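Local coordinates for Alp7A (Bacillus subtilis, PDB 5EC0), which binds ADP as an actin-like protein of the bacterial cytoskeleton and probably works in plasmid segregation, at residues A[40-45]-A[159-164]; A[55-60]-A[68-73]; A[126-131]-A[178-183]; A[217-222]-A[236-241]. All coordinates share one frame; numbering follows the deposited sequence.

The four contacts form two groups. Interactions 1 and 2 have centres about 11 Å apart and touch directly: T161 OG1 reaches R55 O just before strand 56-62, and L160 N reaches L57 O within it. Interactions 3 and 4, with centres about 13 Å apart, meet where S181 packs on D219 and V221; their E180, T217 and D219 lie close to the bound ADP or magnesium. Interactions 2 and 3, centres about 26 Å apart, share a mixed sheet; interaction 4 lies in the five-stranded sheet. Along the chain, interaction 2 falls between the segments of interaction 1, interactions 1 and 3 interleave, and interaction 4 follows. Together they run from a remote surface to the nucleotide site.

Interaction 1. Residues A[40-45]-A[159-164]; sequences GKFTSI and VLTLGL
F42 and L162 carry most of this surface contact, in which the loop following helix 35-38 leans on the type II beta turn T161-L164 that helps to connect the antiparallel strands 153-159 and 166-179. The turn is defined by its own backbone bond, L164 N to T161 O at 3.0 Å, and by the positive phi of G163 (101°) in its third position.

Between the two segments the evidence is for apolar and van der Waals contact, with no hydrogen bond. The F42 ring presents an edge to the turn: its CE2 comes within 3.0 Å of L162 N, which lies near the ring plane. The neighbouring ring atom CD2 meets L162 CD1 at 3.5 Å, and these two side chains overlap in antiparallel sense. T161 adds its methyl, CG2 lying 3.4 Å from F42 CE2 on an oblique approach. The ring reaches this far because F42 CG stands opposite the backbone N (chi1 179°), extending the side chain toward the turn.

Polar anchoring comes from beside the contact. T161 OG1 is hydrogen-bonded to R55 O, so the threonine turns its hydroxyl to the carbonyl of R55, just before strand 56-62, while its methyl meets F42, and the backbones of L162 and V46 are also hydrogen-bonded.

The second patch of packing is at I45, which lies over the glycine of the turn. A CB on G163 would come within 2.9 Å of I45 CG2, a clash; with hydrogen there instead, I45 CG2 rests 3.5 Å from G163 CA.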
loop_
_atom_site.group_PDB
_atom_site.type_symbol
_atom_site.label_atom_id
_atom_site.label_comp_id
_atom_site.label_asym_id
_atom_site.label_seq_id
_atom_site.Cartn_x
_atom_site.Cartn_y
_atom_site.Cartn_z
ATOM N N GLY A 40 11.937 26.428 14.983
ATOM C CA GLY A 40 11.019 26.655 16.090
ATOM C C GLY A 40 9.743 25.826 15.975
ATOM O O GLY A 40 8.785 26.026 16.723
ATOM N N LYS A 41 9.729 24.913 15.007
ATOM C CA LYS A 41 8.748 23.834 14.952
ATOM C C LYS A 41 9.079 22.850 16.051
ATOM O O LYS A 41 8.312 22.639 16.997
ATOM C CB LYS A 41 8.790 23.120 13.598
ATOM C CG LYS A 41 8.088 21.761 13.562
ATOM C CD LYS A 41 6.593 21.953 13.365
ATOM C CE LYS A 41 5.831 20.659 13.515
ATOM N NZ LYS A 41 6.038 20.053 14.857
ATOM N N PHE A 42 10.269 22.279 15.898
ATOM C CA PHE A 42 10.771 21.202 16.725
ATOM C C PHE A 42 11.689 21.783 17.808
ATOM O O PHE A 42 12.636 22.505 17.498
ATOM C CB PHE A 42 11.493 20.199 15.833
ATOM C CG PHE A 42 12.077 19.039 16.560
ATOM C CD1 PHE A 42 11.332 18.345 17.491
ATOM C CD2 PHE A 42 13.359 18.613 16.283
ATOM C CE1 PHE A 42 11.865 17.258 18.150
ATOM C CE2 PHE A 42 13.896 17.537 16.943
ATOM C CZ PHE A 42 13.149 16.850 17.862
ATOM N N THR A 43 11.399 21.468 19.071
ATOM C CA THR A 43 11.990 22.171 20.215
ATOM C C THR A 43 13.069 21.393 21.009
ATOM O O THR A 43 14.099 21.966 21.381
ATOM C CB THR A 43 10.857 22.624 21.198
ATOM O OG1 THR A 43 10.433 23.961 20.879
ATOM C CG2 THR A 43 11.325 22.586 22.627
ATOM N N SER A 44 12.847 20.109 21.280
ATOM C CA SER A 44 13.800 19.341 22.085
ATOM C C SER A 44 14.486 18.254 21.259
ATOM O O SER A 44 13.847 17.604 20.444
ATOM C CB SER A 44 13.103 18.718 23.303
ATOM O OG SER A 44 12.274 19.648 23.994
ATOM N N ILE A 45 15.786 18.066 21.482
ATOM C CA ILE A 45 16.606 17.088 20.755
ATOM C C ILE A 45 16.123 15.638 20.905
ATOM O O ILE A 45 15.631 15.250 21.965
ATOM C CB ILE A 45 18.085 17.150 21.238
ATOM C CG1 ILE A 45 18.532 18.599 21.460
ATOM C CG2 ILE A 45 19.019 16.431 20.277
ATOM C CD1 ILE A 45 19.917 18.726 22.059
ATOM N N VAL A 159 17.629 16.028 6.842
ATOM C CA VAL A 159 16.824 15.770 8.030
ATOM C C VAL A 159 17.036 16.947 8.964
ATOM O O VAL A 159 18.170 17.278 9.293
ATOM C CB VAL A 159 17.213 14.455 8.732
ATOM C CG1 VAL A 159 16.362 14.251 9.968
ATOM C CG2 VAL A 159 17.055 13.272 7.783
ATOM N N LEU A 160 15.956 17.601 9.375
ATOM C CA LEU A 160 16.097 18.812 10.184
ATOM C C LEU A 160 15.732 18.545 11.629
ATOM O O LEU A 160 15.806 19.432 12.470
ATOM C CB LEU A 160 15.233 19.932 9.614
ATOM C CG LEU A 160 15.511 20.213 8.134
ATOM C CD1 LEU A 160 14.455 21.145 7.555
ATOM C CD2 LEU A 160 16.920 20.787 7.933
ATOM N N THR A 161 15.328 17.312 11.912
ATOM C CA THR A 161 15.032 16.898 13.280
ATOM C C THR A 161 16.301 17.003 14.146
ATOM O O THR A 161 17.298 16.331 13.885
ATOM C CB THR A 161 14.462 15.466 13.286
ATOM O OG1 THR A 161 13.392 15.385 12.336
ATOM C CG2 THR A 161 13.945 15.066 14.650
ATOM N N LEU A 162 16.275 17.878 15.150
ATOM C CA LEU A 162 17.418 18.077 16.046
ATOM C C LEU A 162 17.913 16.760 16.656
ATOM O O LEU A 162 17.118 15.963 17.154
ATOM C CB LEU A 162 17.064 19.059 17.163
ATOM C CG LEU A 162 16.994 20.567 16.879
ATOM C CD1 LEU A 162 15.897 20.929 15.878
ATOM C CD2 LEU A 162 16.793 21.329 18.187
ATOM N N GLY A 163 19.226 16.540 16.606
ATOM C CA GLY A 163 19.813 15.283 17.036
ATOM C C GLY A 163 20.174 14.326 15.912
ATOM O O GLY A 163 21.046 13.474 16.084
ATOM N N LEU A 164 19.509 14.460 14.764
ATOM C CA LEU A 164 19.716 13.556 13.624
ATOM C C LEU A 164 19.873 14.315 12.306
ATOM O O LEU A 164 19.639 13.766 11.232
ATOM C CB LEU A 164 18.556 12.568 13.506
ATOM C CG LEU A 164 18.418 11.559 14.646
ATOM C CD1 LEU A 164 17.067 10.865 14.590
ATOM C CD2 LEU A 164 19.557 10.541 14.613
#

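Interaction 2. Residues A[55-60]-A[68-73]; sequences RLLVST and YFLVGE
V58 and F69 face each other across the strands, side chains on the same face, through two nearly straight backbone hydrogen bonds, F69 N to V58 O at 2.9 Å and V58 N to F69 O at 3.1 Å, with N-H...O angles of 174° and 171°. They form an antiparallel hydrogen-bonded pair, flanked by the non-hydrogen-bonded pairs L57-L70 and S59-Y68. One step further, V71 N still donates to L56 O, but the return link runs through a water. This water accepts from L56 N, with L56 N to water O at 3.2 Å, and donates to V71 O at 2.7 Å. At this end the ladder is therefore completed by solvent.

Side chains sort onto the two faces of the pair. On one, V58 CG2 meets V71 CG2 at 4.1 Å; with CG1 at chi1 -60°, anti to the carbonyl carbon, CG2 falls between the backbone N and the carbonyl carbon. F69 CE1 comes within 4.1 Å of T60 CG2. On the other face L57 CD1 touches L70 CD2 at 3.7 Å, and S59 CB lies obliquely against the Y68 ring.

The next shell fixes both faces. Helix 95-112 covers the first, V99 packing on F69 and V71 and L102 on T60, while helix 35-38 places A38 against L57 and Y68. Backbone bonds continue the sheet outward, from L57 and S59 to L160 and K158, and from Y68 and L70 to I33 and V31.

Two antiparallel neighbours joined by a short turn make a beta hairpin, here strands 56-62 and 65-71, neighbours in the eight-stranded mixed sheet of this actin-like fold, with 22-33 and 153-159 beside them.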
loop_
_atom_site.group_PDB
_atom_site.type_symbol
_atom_site.label_atom_id
_atom_site.label_comp_id
_atom_site.label_asym_id
_atom_site.label_seq_id
_atom_site.Cartn_x
_atom_site.Cartn_y
_atom_site.Cartn_z
ATOM N N ARG A 55 8.811 11.835 13.800
ATOM C CA ARG A 55 9.290 13.214 13.886
ATOM C C ARG A 55 9.985 13.626 12.583
ATOM O O ARG A 55 11.043 14.255 12.607
ATOM C CB ARG A 55 10.226 13.386 15.095
ATOM C CG ARG A 55 9.591 12.965 16.457
ATOM C CD ARG A 55 10.589 12.988 17.610
ATOM N NE ARG A 55 10.008 12.503 18.873
ATOM C CZ ARG A 55 9.591 13.268 19.884
ATOM N NH1 ARG A 55 9.680 14.595 19.818
ATOM N NH2 ARG A 55 9.090 12.704 20.981
ATOM N N LEU A 56 9.370 13.284 11.451
ATOM C CA LEU A 56 9.981 13.524 10.140
ATOM C C LEU A 56 9.813 14.953 9.637
ATOM O O LEU A 56 8.759 15.335 9.122
ATOM C CB LEU A 56 9.413 12.556 9.099
ATOM C CG LEU A 56 9.891 11.123 9.304
ATOM C CD1 LEU A 56 9.237 10.197 8.317
ATOM C CD2 LEU A 56 11.405 11.040 9.216
ATOM N N LEU A 57 10.878 15.724 9.763
ATOM C CA LEU A 57 10.921 17.081 9.255
ATOM C C LEU A 57 12.120 17.184 8.328
ATOM O O LEU A 57 13.268 17.128 8.775
ATOM C CB LEU A 57 11.029 18.088 10.404
ATOM C CG LEU A 57 11.247 19.560 10.041
ATOM C CD1 LEU A 57 10.085 20.113 9.211
ATOM C CD2 LEU A 57 11.475 20.410 11.305
ATOM N N VAL A 58 11.860 17.324 7.038
ATOM C CA VAL A 58 12.925 17.284 6.058
ATOM C C VAL A 58 12.852 18.472 5.119
ATOM O O VAL A 58 11.831 19.141 5.033
ATOM C CB VAL A 58 12.870 16.000 5.213
ATOM C CG1 VAL A 58 13.014 14.760 6.095
ATOM C CG2 VAL A 58 11.572 15.957 4.400
ATOM N N SER A 59 13.941 18.729 4.408
ATOM C CA SER A 59 13.908 19.686 3.318
ATOM C C SER A 59 14.543 19.048 2.101
ATOM O O SER A 59 15.408 18.180 2.223
ATOM C CB SER A 59 14.636 20.975 3.678
ATOM O OG SER A 59 16.037 20.786 3.623
ATOM N N THR A 60 14.111 19.472 0.922
ATOM C CA THR A 60 14.733 19.003 -0.291
ATOM C C THR A 60 14.614 20.108 -1.334
ATOM O O THR A 60 13.786 21.013 -1.196
ATOM C CB THR A 60 14.095 17.685 -0.781
ATOM O OG1 THR A 60 14.901 17.120 -1.818
ATOM C CG2 THR A 60 12.700 17.927 -1.311
ATOM N N TYR A 68 10.331 22.810 2.580
ATOM C CA TYR A 68 10.291 22.179 3.900
ATOM C C TYR A 68 8.988 21.382 4.098
ATOM O O TYR A 68 7.893 21.903 3.879
ATOM C CB TYR A 68 10.463 23.259 4.993
ATOM C CG TYR A 68 11.761 24.038 4.859
ATOM C CD1 TYR A 68 11.873 25.112 3.980
ATOM C CD2 TYR A 68 12.889 23.679 5.592
ATOM C CE1 TYR A 68 13.073 25.809 3.841
ATOM C CE2 TYR A 68 14.082 24.372 5.469
ATOM C CZ TYR A 68 14.174 25.432 4.593
ATOM O OH TYR A 68 15.370 26.110 4.471
ATOM N N PHE A 69 9.109 20.122 4.502
ATOM C CA PHE A 69 7.951 19.233 4.591
ATOM C C PHE A 69 7.864 18.475 5.903
ATOM O O PHE A 69 8.855 17.922 6.376
ATOM C CB PHE A 69 7.952 18.191 3.451
ATOM C CG PHE A 69 8.021 18.786 2.076
ATOM C CD1 PHE A 69 9.251 19.048 1.478
ATOM C CD2 PHE A 69 6.862 19.086 1.379
ATOM C CE1 PHE A 69 9.324 19.612 0.210
ATOM C CE2 PHE A 69 6.924 19.651 0.109
ATOM C CZ PHE A 69 8.157 19.915 -0.474
ATOM N N LEU A 70 6.658 18.435 6.459
ATOM C CA LEU A 70 6.299 17.479 7.494
ATOM C C LEU A 70 5.814 16.212 6.808
ATOM O O LEU A 70 4.984 16.277 5.904
ATOM C CB LEU A 70 5.208 18.042 8.418
ATOM C CG LEU A 70 5.533 19.351 9.143
ATOM C CD1 LEU A 70 4.296 19.990 9.811
ATOM C CD2 LEU A 70 6.632 19.109 10.168
ATOM N N VAL A 71 6.326 15.063 7.241
ATOM C CA VAL A 71 6.017 13.784 6.617
ATOM C C VAL A 71 5.504 12.759 7.620
ATOM O O VAL A 71 6.062 12.609 8.706
ATOM C CB VAL A 71 7.254 13.177 5.936
ATOM C CG1 VAL A 71 6.895 11.855 5.275
ATOM C CG2 VAL A 71 7.906 14.177 4.964
ATOM N N GLY A 72 4.461 12.030 7.247
ATOM C CA GLY A 72 3.969 10.958 8.088
ATOM C C GLY A 72 3.220 11.475 9.300
ATOM O O GLY A 72 2.489 12.472 9.220
ATOM N N GLU A 73 3.416 10.795 10.426
ATOM C CA GLU A 73 2.678 11.081 11.650
ATOM C C GLU A 73 2.897 12.508 12.152
ATOM O O GLU A 73 2.016 13.069 12.801
ATOM C CB GLU A 73 3.059 10.077 12.744
ATOM C CG GLU A 73 2.123 10.061 13.944
ATOM C CD GLU A 73 0.696 9.659 13.578
ATOM O OE1 GLU A 73 0.529 8.658 12.846
ATOM O OE2 GLU A 73 -0.255 10.339 14.033
HETATM O O HOH W 1 6.619 11.723 11.238
#

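Interaction 3. Residues A[126-131]-A[178-183]; sequences QTMLPI and RIESEV
R178 meets Q126 side-on, both NE and NH2 donating to the single oxygen OE1, at 2.7 and 3.0 Å. OE1 lies near the guanidinium plane, yet the amide and guanidinium planes are turned 63° apart. A bend at chi2 (-55°) brings the R178 chain back to the glutamine. The two R178 donors call for an oxygen here, and the bond from Q126 NE2 to N7 OD1 agrees with that orientation. A leucine in place of R178 has no N-H groups to offer, and the Q126 amide would probably lose its hold on that side and be freer to turn.

Beneath them the strands run parallel: R178 N bonds to T127 O at 2.9 Å, L129 N to R178 O and E180 N to L129 O. M128 crosses E180 and V183 at about right angles, its SD lying 3.7 Å from both E180 CG and V183 CG1. E180 extends past P130, at the N-cap position of helix 131-134, and its OE2 shares a water with M128 O. Another water links I131 N to S181 OG, whose other partner is D212.

Chemically, the contact has two ends: a neutral amide oxygen gripped by a guanidinium cation, and a carboxylate whose side chain lies about 4 Å from the bound magnesium, a spacing consistent with contact through water.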
loop_
_atom_site.group_PDB
_atom_site.type_symbol
_atom_site.label_atom_id
_atom_site.label_comp_id
_atom_site.label_asym_id
_atom_site.label_seq_id
_atom_site.Cartn_x
_atom_site.Cartn_y
_atom_site.Cartn_z
ATOM N N GLN A 126 11.849 -0.123 -6.714
ATOM C CA GLN A 126 10.666 -0.567 -7.403
ATOM C C GLN A 126 9.429 -0.005 -6.712
ATOM O O GLN A 126 9.310 -0.016 -5.471
ATOM C CB GLN A 126 10.642 -2.099 -7.450
ATOM C CG GLN A 126 9.914 -2.680 -8.606
ATOM C CD GLN A 126 9.982 -4.198 -8.651
ATOM O OE1 GLN A 126 9.802 -4.791 -9.712
ATOM N NE2 GLN A 126 10.222 -4.834 -7.496
ATOM N N THR A 127 8.523 0.522 -7.519
ATOM C CA THR A 127 7.218 0.931 -7.027
ATOM C C THR A 127 6.171 0.516 -8.073
ATOM O O THR A 127 6.410 -0.413 -8.870
ATOM C CB THR A 127 7.174 2.458 -6.695
ATOM O OG1 THR A 127 5.922 2.777 -6.084
ATOM C CG2 THR A 127 7.397 3.348 -7.940
ATOM N N MET A 128 5.010 1.157 -8.064
ATOM C CA MET A 128 3.937 0.765 -8.976
ATOM C C MET A 128 2.936 1.907 -9.110
ATOM O O MET A 128 3.011 2.881 -8.364
ATOM C CB MET A 128 3.249 -0.526 -8.486
ATOM C CG MET A 128 3.079 -0.582 -6.980
ATOM S SD MET A 128 2.510 -2.151 -6.284
ATOM C CE MET A 128 2.758 -1.813 -4.551
ATOM N N LEU A 129 2.018 1.793 -10.067
ATOM C CA LEU A 129 0.969 2.801 -10.267
ATOM C C LEU A 129 -0.432 2.191 -10.179
ATOM O O LEU A 129 -0.651 1.072 -10.640
ATOM C CB LEU A 129 1.125 3.491 -11.621
ATOM C CG LEU A 129 2.245 4.522 -11.751
ATOM C CD1 LEU A 129 2.189 5.133 -13.134
ATOM C CD2 LEU A 129 2.100 5.583 -10.671
ATOM N N PRO A 130 -1.384 2.936 -9.613
ATOM C CA PRO A 130 -2.782 2.476 -9.531
ATOM C C PRO A 130 -3.462 2.414 -10.903
ATOM O O PRO A 130 -3.163 3.215 -11.792
ATOM C CB PRO A 130 -3.457 3.523 -8.630
ATOM C CG PRO A 130 -2.631 4.790 -8.809
ATOM C CD PRO A 130 -1.199 4.300 -9.071
ATOM N N ILE A 131 -4.378 1.466 -11.062
ATOM C CA ILE A 131 -5.056 1.263 -12.333
ATOM C C ILE A 131 -5.873 2.484 -12.741
ATOM O O ILE A 131 -5.958 2.811 -13.932
ATOM C CB ILE A 131 -5.935 -0.016 -12.284
ATOM C CG1 ILE A 131 -5.026 -1.239 -12.177
ATOM C CG2 ILE A 131 -6.834 -0.150 -13.528
ATOM C CD1 ILE A 131 -5.757 -2.518 -11.879
ATOM N N ARG A 178 5.752 -1.062 -11.652
ATOM C CA ARG A 178 4.822 -2.117 -12.041
ATOM C C ARG A 178 3.377 -1.614 -11.982
ATOM O O ARG A 178 3.140 -0.431 -11.788
ATOM C CB ARG A 178 4.985 -3.341 -11.130
ATOM C CG ARG A 178 6.412 -3.826 -10.983
ATOM C CD ARG A 178 7.109 -4.133 -12.332
ATOM N NE ARG A 178 8.477 -4.554 -12.048
ATOM C CZ ARG A 178 9.252 -5.261 -12.860
ATOM N NH1 ARG A 178 8.812 -5.632 -14.049
ATOM N NH2 ARG A 178 10.475 -5.593 -12.472
ATOM N N ILE A 179 2.419 -2.515 -12.156
ATOM C CA ILE A 179 1.004 -2.157 -12.097
ATOM C C ILE A 179 0.396 -2.677 -10.810
ATOM O O ILE A 179 0.378 -3.902 -10.589
ATOM C CB ILE A 179 0.194 -2.741 -13.298
ATOM C CG1 ILE A 179 0.824 -2.327 -14.624
ATOM C CG2 ILE A 179 -1.272 -2.281 -13.244
ATOM C CD1 ILE A 179 0.389 -3.205 -15.802
ATOM N N GLU A 180 -0.085 -1.763 -9.967
ATOM C CA GLU A 180 -0.831 -2.140 -8.755
ATOM C C GLU A 180 -1.939 -3.152 -9.058
ATOM O O GLU A 180 -2.517 -3.136 -10.149
ATOM C CB GLU A 180 -1.459 -0.912 -8.082
ATOM C CG GLU A 180 -0.619 -0.294 -6.998
ATOM C CD GLU A 180 -1.295 0.899 -6.333
ATOM O OE1 GLU A 180 -2.460 0.777 -5.903
ATOM O OE2 GLU A 180 -0.651 1.963 -6.251
ATOM N N SER A 181 -2.212 -4.018 -8.079
ATOM C CA SER A 181 -3.256 -5.050 -8.139
ATOM C C SER A 181 -2.855 -6.221 -9.036
ATOM O O SER A 181 -2.934 -7.381 -8.624
ATOM C CB SER A 181 -4.592 -4.450 -8.604
ATOM O OG SER A 181 -4.835 -3.218 -7.951
ATOM N N GLU A 182 -2.437 -5.925 -10.263
ATOM C CA GLU A 182 -1.942 -6.972 -11.147
ATOM C C GLU A 182 -0.665 -7.571 -10.586
ATOM O O GLU A 182 -0.536 -8.795 -10.561
ATOM C CB GLU A 182 -1.711 -6.442 -12.570
ATOM C CG GLU A 182 -1.225 -7.489 -13.586
ATOM C CD GLU A 182 0.289 -7.669 -13.584
ATOM O OE1 GLU A 182 1.005 -6.759 -13.119
ATOM O OE2 GLU A 182 0.772 -8.724 -14.046
ATOM N N VAL A 183 0.272 -6.730 -10.130
ATOM C CA VAL A 183 1.588 -7.231 -9.695
ATOM C C VAL A 183 1.484 -8.164 -8.474
ATOM O O VAL A 183 2.362 -8.992 -8.226
ATOM C CB VAL A 183 2.586 -6.060 -9.360
ATOM C CG1 VAL A 183 2.232 -5.378 -8.044
ATOM C CG2 VAL A 183 4.022 -6.571 -9.305
HETATM O O HOH W 2 2.219 2.426 -5.385
HETATM O O HOH W 3 -4.654 -0.411 -8.912
#

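Interaction 4. Residues A[217-222]-A[236-241]; sequences TDDLVL and FVSNTA
D219 and S238 face each other in an antiparallel strand pair that closes one edge of the five-stranded sheet: strand 236-239 is outermost and strand 218-223 lies next inside. The axes of the short strands approach to 4.7 Å. Four backbone hydrogen bonds give the evidence for the register. L220 pairs with V237, L220 N to V237 O being 2.7 Å and V237 N to L220 O 2.8 Å. D218 and N239 make the second pair, with N239 N to D218 O at 2.8 Å and the return bond longer.

Between these pairs the D219 carboxylate takes two hydroxyls. S238 OG donates to D219 OD1 at 2.6 Å on its anti side, about 30° out of the carboxylate plane, whereas T217 OG1 donates to D219 OD2 at 2.9 Å from the syn side. With an alanine in place of D219 the shared acceptor is gone, and the T217 and S238 hydroxyls would probably be set free to turn. On the other face the N239 amide is buried against L220: ND2 lies 3.3 Å from L220 CD1 and has no polar partner in the model. At the far end V221 CG1 lies beside F236 CE2, both side chains pointing the same way.

T217 directly follows the glycines G214, G215 and G216 of the ADP pocket, a loop that matches the second phosphate-binding segment of the actin fold. Helix 292-313 packs on L220 and V237, and its K306 forms a salt bridge with D218. Helix 131-134 covers the opposite face, W132 meeting T217 and S238 and I131 meeting V221 and F236.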
loop_
_atom_site.group_PDB
_atom_site.type_symbol
_atom_site.label_atom_id
_atom_site.label_comp_id
_atom_site.label_asym_id
_atom_site.label_seq_id
_atom_site.Cartn_x
_atom_site.Cartn_y
_atom_site.Cartn_z
ATOM N N THR A 217 -10.274 3.303 -3.497
ATOM C CA THR A 217 -10.649 2.671 -4.771
ATOM C C THR A 217 -10.793 1.159 -4.625
ATOM O O THR A 217 -10.280 0.553 -3.672
ATOM C CB THR A 217 -9.612 2.922 -5.902
ATOM O OG1 THR A 217 -8.383 2.262 -5.585
ATOM C CG2 THR A 217 -9.350 4.411 -6.119
ATOM N N ASP A 218 -11.471 0.556 -5.593
ATOM C CA ASP A 218 -11.519 -0.895 -5.720
ATOM C C ASP A 218 -11.092 -1.299 -7.130
ATOM O O ASP A 218 -11.777 -0.995 -8.101
ATOM C CB ASP A 218 -12.918 -1.413 -5.390
ATOM C CG ASP A 218 -13.318 -1.094 -3.967
ATOM O OD1 ASP A 218 -12.670 -1.616 -3.036
ATOM O OD2 ASP A 218 -14.267 -0.307 -3.772
ATOM N N ASP A 219 -9.948 -1.964 -7.233
ATOM C CA ASP A 219 -9.353 -2.268 -8.534
ATOM C C ASP A 219 -9.388 -3.762 -8.834
ATOM O O ASP A 219 -9.018 -4.589 -7.995
ATOM C CB ASP A 219 -7.914 -1.755 -8.594
ATOM C CG ASP A 219 -7.777 -0.333 -8.061
ATOM O OD1 ASP A 219 -8.000 0.617 -8.833
ATOM O OD2 ASP A 219 -7.456 -0.172 -6.865
ATOM N N LEU A 220 -9.836 -4.107 -10.034
ATOM C CA LEU A 220 -9.991 -5.507 -10.394
ATOM C C LEU A 220 -9.189 -5.858 -11.636
ATOM O O LEU A 220 -9.158 -5.094 -12.612
ATOM C CB LEU A 220 -11.470 -5.839 -10.608
ATOM C CG LEU A 220 -12.389 -5.582 -9.406
ATOM C CD1 LEU A 220 -13.061 -4.231 -9.516
ATOM C CD2 LEU A 220 -13.433 -6.674 -9.297
ATOM N N VAL A 221 -8.530 -7.013 -11.588
ATOM C CA VAL A 221 -7.763 -7.517 -12.721
ATOM C C VAL A 221 -8.228 -8.922 -13.112
ATOM O O VAL A 221 -8.380 -9.787 -12.252
ATOM C CB VAL A 221 -6.267 -7.565 -12.409
ATOM C CG1 VAL A 221 -5.474 -7.681 -13.701
ATOM C CG2 VAL A 221 -5.857 -6.328 -11.641
ATOM N N LEU A 222 -8.456 -9.157 -14.399
ATOM C CA LEU A 222 -8.862 -10.495 -14.843
ATOM C C LEU A 222 -7.628 -11.288 -15.289
ATOM O O LEU A 222 -6.996 -10.957 -16.295
ATOM C CB LEU A 222 -9.909 -10.405 -15.959
ATOM C CG LEU A 222 -10.528 -11.712 -16.482
ATOM C CD1 LEU A 222 -11.175 -12.467 -15.336
ATOM C CD2 LEU A 222 -11.557 -11.434 -17.586
ATOM N N PHE A 236 -8.333 -4.721 -16.890
ATOM C CA PHE A 236 -7.967 -3.853 -15.772
ATOM C C PHE A 236 -9.089 -2.869 -15.508
ATOM O O PHE A 236 -9.391 -2.050 -16.376
ATOM C CB PHE A 236 -6.695 -3.034 -16.062
ATOM C CG PHE A 236 -5.448 -3.838 -16.306
ATOM C CD1 PHE A 236 -5.152 -4.323 -17.579
ATOM C CD2 PHE A 236 -4.520 -4.023 -15.290
ATOM C CE1 PHE A 236 -3.981 -5.024 -17.817
ATOM C CE2 PHE A 236 -3.345 -4.729 -15.509
ATOM C CZ PHE A 236 -3.072 -5.230 -16.780
ATOM N N VAL A 237 -9.691 -2.897 -14.321
ATOM C CA VAL A 237 -10.773 -1.957 -14.042
ATOM C C VAL A 237 -10.650 -1.346 -12.645
ATOM O O VAL A 237 -10.323 -2.038 -11.688
ATOM C CB VAL A 237 -12.153 -2.634 -14.201
ATOM C CG1 VAL A 237 -13.267 -1.729 -13.696
ATOM C CG2 VAL A 237 -12.403 -3.026 -15.669
ATOM N N SER A 238 -10.890 -0.036 -12.549
ATOM C CA SER A 238 -10.914 0.660 -11.268
ATOM C C SER A 238 -12.295 1.260 -10.964
ATOM O O SER A 238 -12.924 1.840 -11.846
ATOM C CB SER A 238 -9.850 1.752 -11.249
ATOM O OG SER A 238 -9.644 2.231 -9.932
ATOM N N ASN A 239 -12.761 1.122 -9.719
ATOM C CA ASN A 239 -14.039 1.724 -9.281
ATOM C C ASN A 239 -13.879 2.802 -8.216
ATOM O O ASN A 239 -12.964 2.714 -7.400
ATOM C CB ASN A 239 -14.960 0.651 -8.718
ATOM C CG ASN A 239 -15.491 -0.273 -9.773
ATOM O OD1 ASN A 239 -16.391 0.081 -10.530
ATOM N ND2 ASN A 239 -14.943 -1.479 -9.826
ATOM N N THR A 240 -14.780 3.788 -8.194
ATOM C CA THR A 240 -14.767 4.798 -7.133
ATOM C C THR A 240 -16.156 5.169 -6.559
ATOM O O THR A 240 -16.804 6.131 -6.991
ATOM C CB THR A 240 -14.065 6.079 -7.612
ATOM O OG1 THR A 240 -12.804 5.730 -8.201
ATOM C CG2 THR A 240 -13.820 7.016 -6.439
ATOM N N ALA A 241 -16.590 4.366 -5.583
ATOM C CA ALA A 241 -17.626 4.719 -4.595
ATOM C C ALA A 241 -17.120 4.212 -3.238
ATOM O O ALA A 241 -17.568 3.177 -2.742
ATOM C CB ALA A 241 -18.975 4.101 -4.947
HETATM O O HOH W 4 -15.463 2.007 -4.948
#